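Local coordinates for nucleoporin NUP170 (Chaetomium thermophilum, PDB 5HAX), which is probably a scaffold component of the nuclear pore complex, joining an N-terminal beta-propeller to an alpha-helical C-terminal region, at residues P409-I414 / N461-Q466; S35-M40 / K424-G429; E64-G69 / A86-S91. One frame throughout, in Å; residues are numbered along the deposited sequence.

Interaction 1. Residues P409-I414 / N461-Q466; sequences PDTGRI and NELAVQ
Thr411 and Glu462 carry the tight part of this contact through a single short hydrogen bond: the hydroxyl OG1 of Thr411 donates to OE2 of Glu462 at 2.6 Å, on the anti lone pair, away from the other carboxylate oxygen. Thr411 holds OG1 anti to its own carbonyl carbon (chi1 -54°), which leaves the methyl CG2 to press on the second segment, 3.7 Å from Glu462 N. Glu462 reaches across with an extended chain. Its carboxylate is gripped further by a salt bridge from OE2 to Arg487 and a hydrogen bond between OE1 and Tyr390 OH.

Away from this bond the packing is looser and mainly apolar. Thr411 CG2 lies 4.2 Å from Leu463 CG, and Gly412 CA is 4.3 Å from Leu463 CD1; Leu463 also rests on Leu490 and Arg597. Each segment is ordered from within: Asp410, the N-cap of helix 411-416, accepts from Arg413 N with OD1 at 3.3 Å, while Asn461 OD1 takes Ala464 N at 3.2 Å in an Asx motif and Asn461 ND2 bonds to Asp20 O. Glu462 is only partly exposed, and with a hydroxyl and an arginine both on OE2 its carboxylate is likely to stay ionised, linking the start of helix 411-416 to strand 481-487, whose last residue is Arg487, in what is probably the propeller's closing blade.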
# COMPACT_ATOMS: atom_id res chain seq x y z
N PRO A 409 11.54 2.53 -2.53
CA PRO A 409 12.06 3.80 -3.04
C PRO A 409 12.72 4.57 -1.91
O PRO A 409 12.28 4.52 -0.76
CB PRO A 409 10.81 4.52 -3.57
CG PRO A 409 9.77 3.47 -3.70
CD PRO A 409 10.08 2.44 -2.67
N ASP A 410 13.80 5.29 -2.24
CA ASP A 410 14.44 6.18 -1.28
C ASP A 410 13.62 7.47 -1.27
O ASP A 410 14.01 8.50 -1.83
CB ASP A 410 15.90 6.42 -1.62
CG ASP A 410 16.68 7.03 -0.47
OD1 ASP A 410 16.05 7.67 0.40
OD2 ASP A 410 17.92 6.87 -0.43
N THR A 411 12.46 7.40 -0.62
CA THR A 411 11.52 8.51 -0.62
C THR A 411 12.17 9.80 -0.15
O THR A 411 11.92 10.88 -0.70
CB THR A 411 10.31 8.17 0.26
OG1 THR A 411 9.75 6.93 -0.17
CG2 THR A 411 9.25 9.26 0.18
N GLY A 412 13.03 9.71 0.86
CA GLY A 412 13.69 10.90 1.38
C GLY A 412 14.59 11.56 0.35
O GLY A 412 14.60 12.79 0.21
N ARG A 413 15.37 10.76 -0.38
CA ARG A 413 16.27 11.32 -1.38
C ARG A 413 15.50 11.79 -2.61
O ARG A 413 15.86 12.81 -3.21
CB ARG A 413 17.32 10.28 -1.77
CG ARG A 413 18.52 10.86 -2.52
CD ARG A 413 19.56 9.79 -2.82
NE ARG A 413 19.88 8.99 -1.64
CZ ARG A 413 20.75 9.34 -0.69
NH1 ARG A 413 21.39 10.49 -0.77
NH2 ARG A 413 20.96 8.53 0.34
N ILE A 414 14.45 11.07 -2.99
CA ILE A 414 13.65 11.46 -4.15
C ILE A 414 12.96 12.80 -3.89
O ILE A 414 12.83 13.63 -4.79
CB ILE A 414 12.63 10.36 -4.49
CG1 ILE A 414 13.35 9.09 -4.97
CG2 ILE A 414 11.65 10.84 -5.56
CD1 ILE A 414 12.44 7.89 -5.14
N ASN A 461 4.40 9.59 -1.59
CA ASN A 461 5.00 10.35 -0.50
C ASN A 461 4.78 9.60 0.82
O ASN A 461 3.85 9.87 1.58
CB ASN A 461 4.44 11.76 -0.44
CG ASN A 461 5.27 12.68 0.43
OD1 ASN A 461 6.09 12.23 1.22
ND2 ASN A 461 5.05 13.98 0.29
N GLU A 462 5.69 8.66 1.10
CA GLU A 462 5.65 7.93 2.36
C GLU A 462 5.75 8.86 3.56
O GLU A 462 5.11 8.63 4.59
CB GLU A 462 6.80 6.92 2.43
CG GLU A 462 6.74 5.77 1.44
CD GLU A 462 7.82 4.75 1.74
OE1 GLU A 462 7.48 3.67 2.28
OE2 GLU A 462 9.00 5.02 1.45
N LEU A 463 6.57 9.91 3.45
CA LEU A 463 6.80 10.79 4.58
C LEU A 463 5.51 11.46 5.03
O LEU A 463 5.29 11.66 6.23
CB LEU A 463 7.85 11.84 4.21
CG LEU A 463 9.22 11.26 3.83
CD1 LEU A 463 10.06 12.30 3.11
CD2 LEU A 463 9.93 10.75 5.07
N ALA A 464 4.64 11.79 4.08
CA ALA A 464 3.43 12.54 4.39
C ALA A 464 2.43 11.72 5.19
O ALA A 464 1.64 12.29 5.95
CB ALA A 464 2.79 13.04 3.09
N VAL A 465 2.44 10.40 5.04
CA VAL A 465 1.43 9.52 5.62
C VAL A 465 1.97 8.72 6.80
O VAL A 465 1.33 7.75 7.23
CB VAL A 465 0.82 8.59 4.56
CG1 VAL A 465 0.06 9.39 3.52
CG2 VAL A 465 1.90 7.75 3.90
N GLN A 466 3.13 9.10 7.33
CA GLN A 466 3.73 8.35 8.44
C GLN A 466 2.78 8.19 9.62
O GLN A 466 2.86 7.20 10.35
CB GLN A 466 5.02 9.04 8.91
CG GLN A 466 6.19 8.92 7.95
CD GLN A 466 7.43 9.63 8.47
OE1 GLN A 466 8.25 9.03 9.16
NE2 GLN A 466 7.55 10.91 8.16

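Interaction 2. Residues S35-M40 / K424-G429; sequences SSDYEM and KYFEQG
Glu39 joins the strand of Glu427 and Gly429 by two backbone hydrogen bonds that make a short parallel ladder: Glu39 N gives to Glu427 O at 3.0 Å, and Gly429 N gives to Glu39 O at 3.1 Å. CA-H...O contacts from Tyr38, Gln428 and Met40 run between the same segments.

Among the side-chain bonds, Gln428 NE2 donates to Glu39 OE1 at 2.9 Å; OE1 lies near the amide plane, whereas NE2 comes from above the carboxylate plane, 59° out of it. The same NE2 also meets Asp410. Asp37 OD2 receives Ser35 OG at 2.7 Å, while its OD1 accepts a hydrogen bond from a water, which in turn accepts one from Lys424 NZ at 2.9 Å. Replacing Asp37 with an alanine removes that carboxylate and would probably leave the Ser35 hydroxyl without its acceptor and break the water link to Lys424.

Side chains that lie alongside each other across the two segments supply the packing. Asp37 CB lies 3.9 Å from Phe426 CD1. The Tyr38 ring runs beside the Glu427 carboxylate, which is salt-bridged to Lys348 and Arg318, while Tyr38 OH bonds to Phe349 O. Met40, bent at chi2 and chi3, lays SD 3.9 Å from Gly429 C, where a CB on the glycine would clash.

Strands 380-386, 390-395, 403-409 and 427-433 form a four-stranded antiparallel sheet, consistent with a propeller blade, to which 39-41 adds a parallel outer strand; Phe405 touches both Tyr38 and Met40. Tyr425 packs on strands 341-348 and 318-324 of the neighbouring sheet.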
# COMPACT_ATOMS: atom_id res chain seq x y z
N SER A 35 18.77 2.36 -14.49
CA SER A 35 19.32 2.75 -13.21
C SER A 35 19.80 1.52 -12.45
O SER A 35 19.26 0.42 -12.61
CB SER A 35 18.29 3.50 -12.36
OG SER A 35 18.74 3.63 -11.02
N SER A 36 20.84 1.72 -11.63
CA SER A 36 21.32 0.71 -10.69
C SER A 36 21.60 1.34 -9.33
O SER A 36 22.51 0.91 -8.61
CB SER A 36 22.59 0.03 -11.22
OG SER A 36 23.66 0.95 -11.36
N ASP A 37 20.81 2.35 -8.96
CA ASP A 37 21.04 3.11 -7.73
C ASP A 37 20.47 2.36 -6.53
O ASP A 37 19.26 2.16 -6.44
CB ASP A 37 20.40 4.49 -7.85
CG ASP A 37 21.06 5.35 -8.91
OD1 ASP A 37 22.06 6.04 -8.58
OD2 ASP A 37 20.59 5.35 -10.06
N TYR A 38 21.35 1.96 -5.61
CA TYR A 38 20.95 1.32 -4.37
C TYR A 38 21.83 1.81 -3.24
O TYR A 38 23.02 2.08 -3.42
CB TYR A 38 21.08 -0.22 -4.43
CG TYR A 38 20.20 -0.92 -5.44
CD1 TYR A 38 18.93 -1.36 -5.09
CD2 TYR A 38 20.64 -1.17 -6.73
CE1 TYR A 38 18.12 -2.02 -6.00
CE2 TYR A 38 19.84 -1.83 -7.64
CZ TYR A 38 18.59 -2.25 -7.27
OH TYR A 38 17.79 -2.91 -8.18
N GLU A 39 21.23 1.93 -2.06
CA GLU A 39 21.96 1.94 -0.80
C GLU A 39 21.50 0.71 -0.01
O GLU A 39 20.34 0.64 0.41
CB GLU A 39 21.74 3.22 -0.00
CG GLU A 39 22.72 3.37 1.16
CD GLU A 39 22.46 4.59 2.01
OE1 GLU A 39 21.70 5.49 1.57
OE2 GLU A 39 23.00 4.66 3.13
N MET A 40 22.40 -0.25 0.16
CA MET A 40 22.08 -1.50 0.84
C MET A 40 22.29 -1.35 2.34
O MET A 40 23.23 -0.68 2.79
CB MET A 40 22.95 -2.64 0.31
CG MET A 40 22.67 -2.99 -1.14
SD MET A 40 20.99 -3.61 -1.42
CE MET A 40 21.00 -5.09 -0.41
N LYS A 424 16.39 10.18 -10.15
CA LYS A 424 16.66 8.79 -10.47
C LYS A 424 15.92 7.90 -9.48
O LYS A 424 15.48 8.34 -8.42
CB LYS A 424 18.16 8.48 -10.42
CG LYS A 424 19.02 9.39 -11.28
CD LYS A 424 20.43 8.85 -11.41
CE LYS A 424 21.43 9.93 -11.81
NZ LYS A 424 22.41 10.18 -10.72
N TYR A 425 15.79 6.62 -9.85
CA TYR A 425 15.08 5.63 -9.04
C TYR A 425 16.00 5.15 -7.91
O TYR A 425 16.46 4.01 -7.88
CB TYR A 425 14.61 4.48 -9.92
CG TYR A 425 13.72 3.45 -9.24
CD1 TYR A 425 13.29 3.62 -7.93
CD2 TYR A 425 13.32 2.31 -9.92
CE1 TYR A 425 12.48 2.68 -7.32
CE2 TYR A 425 12.51 1.36 -9.31
CZ TYR A 425 12.10 1.55 -8.01
OH TYR A 425 11.29 0.61 -7.41
N PHE A 426 16.26 6.05 -6.97
CA PHE A 426 17.02 5.69 -5.78
C PHE A 426 16.23 4.70 -4.93
O PHE A 426 15.00 4.78 -4.83
CB PHE A 426 17.34 6.94 -4.95
CG PHE A 426 18.07 8.01 -5.71
CD1 PHE A 426 19.40 7.84 -6.06
CD2 PHE A 426 17.43 9.19 -6.07
CE1 PHE A 426 20.08 8.82 -6.76
CE2 PHE A 426 18.11 10.17 -6.77
CZ PHE A 426 19.43 9.99 -7.11
N GLU A 427 16.94 3.74 -4.33
CA GLU A 427 16.31 2.70 -3.53
C GLU A 427 17.13 2.41 -2.27
O GLU A 427 18.35 2.56 -2.26
CB GLU A 427 16.14 1.39 -4.32
CG GLU A 427 14.98 1.38 -5.30
CD GLU A 427 14.74 0.01 -5.90
OE1 GLU A 427 13.75 -0.65 -5.50
OE2 GLU A 427 15.53 -0.42 -6.76
N GLN A 428 16.41 2.01 -1.22
CA GLN A 428 17.00 1.40 -0.03
C GLN A 428 16.67 -0.08 -0.06
O GLN A 428 15.51 -0.46 -0.25
CB GLN A 428 16.43 2.04 1.24
CG GLN A 428 16.80 3.51 1.44
CD GLN A 428 18.21 3.71 1.94
OE1 GLN A 428 18.71 2.94 2.76
NE2 GLN A 428 18.87 4.75 1.45
N GLY A 429 17.69 -0.93 0.15
CA GLY A 429 17.53 -2.36 0.02
C GLY A 429 18.11 -3.11 1.20
O GLY A 429 18.91 -2.59 1.97
O HOH W 1 23.47 7.49 -10.28

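Interaction 3. Residues E64-G69 / A86-S91; sequences EHLNAG and ASIDSS
The imidazole of His65 turns away from Ile88 and stacks on the ring of Phe93, so that CB of His65 is the side-chain atom meeting Ile88, 3.7 Å from CD1. The flat peptide group following His65 is met too, with Ile88 CG2 3.5 Å from His65 O.

Ile88 is at the centre of this contact, and its branches spread over the helix end. CG2, anti to the backbone N, also lies 3.9 Å from Gly69 CA. CG1 is approached by Leu66 CD2 at 4.2 Å, the two side chains crossing at about a right angle. Its chi2 is off a staggered position (96°), with CD1 beside His65 CB.

Gly69 N bonds to Leu66 O where helix 60-67 ends, and a CB on Gly69 would be crowded by that carbonyl. In the second segment, Ile88 and Ser91 close a type II' beta turn between strands 83-88 and 91-96. Strands 73-78, 83-88, 91-96 and 105-107 form an antiparallel sheet, consistent with a propeller blade, against which helix 60-67 packs. No hydrogen bond or salt bridge crosses, so the two segments rely on van der Waals packing of Ile88 against the helix end, with Asp89 OD1 bonded to Phe72 N just beyond.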
# COMPACT_ATOMS: atom_id res chain seq x y z
N GLU A 64 -0.23 -33.09 9.13
CA GLU A 64 -0.76 -34.45 9.08
C GLU A 64 -1.48 -34.70 7.76
O GLU A 64 -1.30 -35.74 7.12
CB GLU A 64 -1.70 -34.69 10.26
CG GLU A 64 -1.03 -34.66 11.62
CD GLU A 64 -2.03 -34.75 12.76
OE1 GLU A 64 -1.63 -34.51 13.92
OE2 GLU A 64 -3.21 -35.06 12.50
N HIS A 65 -2.33 -33.75 7.34
CA HIS A 65 -3.03 -33.89 6.07
C HIS A 65 -2.07 -33.81 4.89
O HIS A 65 -2.20 -34.56 3.92
CB HIS A 65 -4.11 -32.82 5.95
CG HIS A 65 -5.28 -33.02 6.86
ND1 HIS A 65 -6.08 -34.15 6.81
CD2 HIS A 65 -5.80 -32.24 7.84
CE1 HIS A 65 -7.03 -34.05 7.72
NE2 HIS A 65 -6.88 -32.90 8.36
N LEU A 66 -1.10 -32.89 4.96
CA LEU A 66 -0.18 -32.70 3.84
C LEU A 66 0.65 -33.95 3.59
O LEU A 66 0.79 -34.40 2.44
CB LEU A 66 0.72 -31.49 4.10
CG LEU A 66 0.12 -30.11 3.83
CD1 LEU A 66 1.00 -29.02 4.42
CD2 LEU A 66 -0.09 -29.89 2.34
N ASN A 67 1.22 -34.52 4.65
CA ASN A 67 1.97 -35.77 4.51
C ASN A 67 1.06 -36.96 4.25
O ASN A 67 1.57 -38.03 3.88
CB ASN A 67 2.81 -36.01 5.76
CG ASN A 67 3.98 -35.05 5.86
OD1 ASN A 67 4.01 -34.01 5.21
ND2 ASN A 67 4.96 -35.40 6.68
N ALA A 68 -0.25 -36.81 4.43
CA ALA A 68 -1.23 -37.80 4.01
C ALA A 68 -1.71 -37.57 2.58
O ALA A 68 -2.76 -38.09 2.19
CB ALA A 68 -2.42 -37.80 4.97
N GLY A 69 -0.95 -36.80 1.79
CA GLY A 69 -1.36 -36.50 0.43
C GLY A 69 -0.99 -37.64 -0.51
O GLY A 69 0.15 -38.11 -0.52
N ALA A 86 -4.73 -24.62 2.63
CA ALA A 86 -4.00 -25.78 2.12
C ALA A 86 -5.00 -26.72 1.49
O ALA A 86 -6.04 -27.03 2.09
CB ALA A 86 -3.24 -26.49 3.25
N SER A 87 -4.70 -27.17 0.27
CA SER A 87 -5.51 -28.16 -0.42
C SER A 87 -4.76 -29.48 -0.46
O SER A 87 -3.56 -29.51 -0.72
CB SER A 87 -5.86 -27.71 -1.84
OG SER A 87 -4.71 -27.68 -2.67
N ILE A 88 -5.47 -30.57 -0.17
CA ILE A 88 -4.93 -31.92 -0.23
C ILE A 88 -5.88 -32.74 -1.08
O ILE A 88 -7.00 -33.06 -0.65
CB ILE A 88 -4.76 -32.55 1.17
CG1 ILE A 88 -3.84 -31.70 2.04
CG2 ILE A 88 -4.20 -33.96 1.05
CD1 ILE A 88 -4.57 -30.74 2.93
N ASP A 89 -5.45 -33.09 -2.29
CA ASP A 89 -6.28 -33.80 -3.25
C ASP A 89 -7.60 -33.06 -3.45
O ASP A 89 -7.61 -31.95 -3.99
CB ASP A 89 -6.51 -35.24 -2.79
CG ASP A 89 -5.22 -36.04 -2.73
OD1 ASP A 89 -4.36 -35.87 -3.63
OD2 ASP A 89 -5.05 -36.84 -1.78
N SER A 90 -8.72 -33.65 -3.01
CA SER A 90 -10.04 -33.06 -3.18
C SER A 90 -10.53 -32.34 -1.92
O SER A 90 -11.72 -32.03 -1.83
CB SER A 90 -11.05 -34.14 -3.58
OG SER A 90 -11.12 -35.16 -2.60
N SER A 91 -9.65 -32.07 -0.96
CA SER A 91 -10.03 -31.46 0.31
C SER A 91 -9.31 -30.13 0.49
O SER A 91 -8.16 -29.96 0.07
CB SER A 91 -9.71 -32.40 1.48
OG SER A 91 -10.53 -33.55 1.45

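From the N terminus, residues 35-40 come first and wait almost four hundred residues for 424-429, so interaction 2 closes by far the longest loop. Interaction 3 lies wholly within that loop, closing a short loop of its own that sets helix 60-67 on the hairpin of strands 83-88 and 91-96. Interaction 1 opens at 409-414, before interaction 2 has closed, and ends at 461-466, so the two cross. Their centres are 14 Å apart and they touch, probably hydrogen-bonded from Asp410 N to Phe426 O, 2.9 Å. Interaction 2 pairs strand 39-41 with 427-433, and interaction 1 fastens helix 411-416 to the loop after helix 456-459; interaction 3 lies some 43-44 Å from their centres.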